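Local structure of uncharacterized protein AsbF (Bacillus anthracis, 3DX5) at residues I20-F23 and A24-N27. The protein catalyses the manganese-dependent dehydration of 3-dehydroshikimate to 3,4-dihydroxybenzoate, which supplies the catechol of the siderophore petrobactin. Residues are numbered along the deposited sequence; the frame is centred on the assembly and turned at random.
Sequences IVQF and AYEN
Ala24 N, Tyr25 N and Glu26 N donate to the carbonyls of Ile20, Val21 and Gln22 in successive i+4 to i hydrogen bonds, 2.8 Å long for Ala24 N to Ile20 O, which identifies 20-26 as the C-terminal part of an alpha-helix, with Asn27 just beyond it. Asn27 N still reaches Phe23 O, at 3.2 Å and with a bent N-H...O angle, but Asn27 is the first residue to leave helical phi/psi. Asn27 ND2 donates a second hydrogen bond to Phe23 O, 3.0 Å long, and the two donors approach that oxygen from opposite faces of the carbonyl plane. The same ND2 sits over one face of the Phe23 ring, displaced toward the rim and 3.2 Å from Phe23 CE1, with ring and amide planes 44° apart. One residue earlier, Gln22 NE2 donates to Glu26 OE2 in an almost straight hydrogen bond of 3.0 Å (177°); the carboxylate oxygen lies in the amide plane of Gln22, whereas NE2 comes from above the carboxylate plane. With chi1 at 69°, Glu26 CG is flanked by both backbone neighbours of CA, and the extended chain runs back toward Gln22. This helix, 17-26, is the connection of a beta-alpha-beta unit in the TIM barrel: Ile20, Phe23 and Ala24 pack on Leu5 of strand 2-6, Val21 and Ala24 on Ile32 of strand 31-35, while Phe23 and Asn27 also meet helix 259-272.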
ATOM      1  N   ILE A  20     -15.585   2.098   7.864  1.00 10.50           N
ATOM      2  CA  ILE A  20     -14.945   0.990   8.601  1.00 10.30           C
ATOM      3  C   ILE A  20     -15.578   0.754  10.000  1.00 10.34           C
ATOM      4  O   ILE A  20     -15.881  -0.400  10.385  1.00 10.36           O
ATOM      5  CB  ILE A  20     -13.470   1.201   8.728  1.00 11.47           C
ATOM      6  CG1 ILE A  20     -12.813   0.944   7.362  1.00 13.01           C
ATOM      7  CG2 ILE A  20     -12.880   0.238   9.803  1.00  9.51           C
ATOM      8  CD1 ILE A  20     -11.377   1.261   7.364  1.00 14.13           C
ATOM      9  N   VAL A  21     -15.803   1.836  10.742  1.00  8.88           N
ATOM     10  CA  VAL A  21     -16.382   1.707  12.056  1.00  8.34           C
ATOM     11  C   VAL A  21     -17.767   1.075  11.926  1.00  8.88           C
ATOM     12  O   VAL A  21     -18.114   0.181  12.687  1.00  7.74           O
ATOM     13  CB  VAL A  21     -16.454   3.066  12.777  1.00  7.74           C
ATOM     14  CG1 VAL A  21     -17.336   2.959  14.046  1.00  9.62           C
ATOM     15  CG2 VAL A  21     -15.069   3.577  13.124  1.00  8.78           C
ATOM     16  N   GLN A  22     -18.569   1.550  10.970  1.00  9.66           N
ATOM     17  CA  GLN A  22     -19.940   1.029  10.782  1.00 10.77           C
ATOM     18  C   GLN A  22     -19.887  -0.467  10.396  1.00 10.60           C
ATOM     19  O   GLN A  22     -20.652  -1.272  10.925  1.00 10.47           O
ATOM     20  CB  GLN A  22     -20.704   1.840   9.708  1.00 10.88           C
ATOM     21  CG  GLN A  22     -22.149   1.347   9.431  1.00 15.74           C
ATOM     22  CD  GLN A  22     -22.998   1.270  10.710  1.00 21.08           C
ATOM     23  OE1 GLN A  22     -22.971   2.175  11.550  1.00 22.57           O
ATOM     24  NE2 GLN A  22     -23.764   0.194  10.849  1.00 24.08           N
ATOM     25  N   PHE A  23     -19.002  -0.827   9.469  1.00  9.55           N
ATOM     26  CA  PHE A  23     -18.823  -2.234   9.120  1.00 10.21           C
ATOM     27  C   PHE A  23     -18.410  -3.083  10.343  1.00 10.34           C
ATOM     28  O   PHE A  23     -18.922  -4.182  10.554  1.00 10.60           O
ATOM     29  CB  PHE A  23     -17.797  -2.384   8.006  1.00  8.79           C
ATOM     30  CG  PHE A  23     -17.515  -3.801   7.644  1.00 11.50           C
ATOM     31  CD1 PHE A  23     -18.341  -4.483   6.741  1.00 12.01           C
ATOM     32  CD2 PHE A  23     -16.433  -4.477   8.211  1.00 11.89           C
ATOM     33  CE1 PHE A  23     -18.079  -5.840   6.407  1.00 13.55           C
ATOM     34  CE2 PHE A  23     -16.173  -5.816   7.900  1.00 11.16           C
ATOM     35  CZ  PHE A  23     -16.993  -6.492   6.984  1.00 11.20           C
ATOM     36  N   ALA A  24     -17.471  -2.576  11.143  1.00 10.66           N
ATOM     37  CA  ALA A  24     -17.048  -3.313  12.330  1.00 11.69           C
ATOM     38  C   ALA A  24     -18.231  -3.549  13.257  1.00 12.35           C
ATOM     39  O   ALA A  24     -18.404  -4.641  13.793  1.00 12.45           O
ATOM     40  CB  ALA A  24     -15.902  -2.590  13.077  1.00 10.60           C
ATOM     41  N   TYR A  25     -19.040  -2.511  13.433  1.00 12.62           N
ATOM     42  CA  TYR A  25     -20.128  -2.538  14.386  1.00 13.92           C
ATOM     43  C   TYR A  25     -21.212  -3.533  13.940  1.00 13.94           C
ATOM     44  O   TYR A  25     -21.654  -4.383  14.697  1.00 13.23           O
ATOM     45  CB  TYR A  25     -20.694  -1.120  14.517  1.00 13.65           C
ATOM     46  CG  TYR A  25     -21.977  -0.969  15.296  1.00 16.27           C
ATOM     47  CD1 TYR A  25     -22.128  -1.539  16.565  1.00 17.55           C
ATOM     48  CD2 TYR A  25     -23.040  -0.224  14.763  1.00 19.21           C
ATOM     49  CE1 TYR A  25     -23.337  -1.382  17.290  1.00 20.39           C
ATOM     50  CE2 TYR A  25     -24.234  -0.055  15.476  1.00 21.10           C
ATOM     51  CZ  TYR A  25     -24.367  -0.647  16.731  1.00 21.92           C
ATOM     52  OH  TYR A  25     -25.535  -0.481  17.429  1.00 26.96           O
ATOM     53  N   GLU A  26     -21.598  -3.464  12.683  1.00 14.50           N
ATOM     54  CA  GLU A  26     -22.705  -4.301  12.250  1.00 15.11           C
ATOM     55  C   GLU A  26     -22.321  -5.786  12.160  1.00 14.90           C
ATOM     56  O   GLU A  26     -23.200  -6.637  12.149  1.00 14.58           O
ATOM     57  CB  GLU A  26     -23.329  -3.751  10.959  1.00 15.79           C
ATOM     58  CG  GLU A  26     -22.469  -3.868   9.756  1.00 18.77           C
ATOM     59  CD  GLU A  26     -22.938  -2.949   8.586  1.00 23.47           C
ATOM     60  OE1 GLU A  26     -22.404  -3.139   7.463  1.00 23.84           O
ATOM     61  OE2 GLU A  26     -23.798  -2.046   8.792  1.00 22.56           O
ATOM     62  N   ASN A  27     -21.015  -6.084  12.115  1.00 13.68           N
ATOM     63  CA  ASN A  27     -20.556  -7.465  12.072  1.00 13.94           C
ATOM     64  C   ASN A  27     -20.100  -8.046  13.419  1.00 14.37           C
ATOM     65  O   ASN A  27     -19.569  -9.144  13.440  1.00 15.58           O
ATOM     66  CB  ASN A  27     -19.479  -7.647  10.978  1.00 13.06           C
ATOM     67  CG  ASN A  27     -20.088  -7.607   9.581  1.00 14.12           C
ATOM     68  OD1 ASN A  27     -20.672  -8.586   9.123  1.00 15.36           O
ATOM     69  ND2 ASN A  27     -20.018  -6.455   8.934  1.00 10.92           N
TER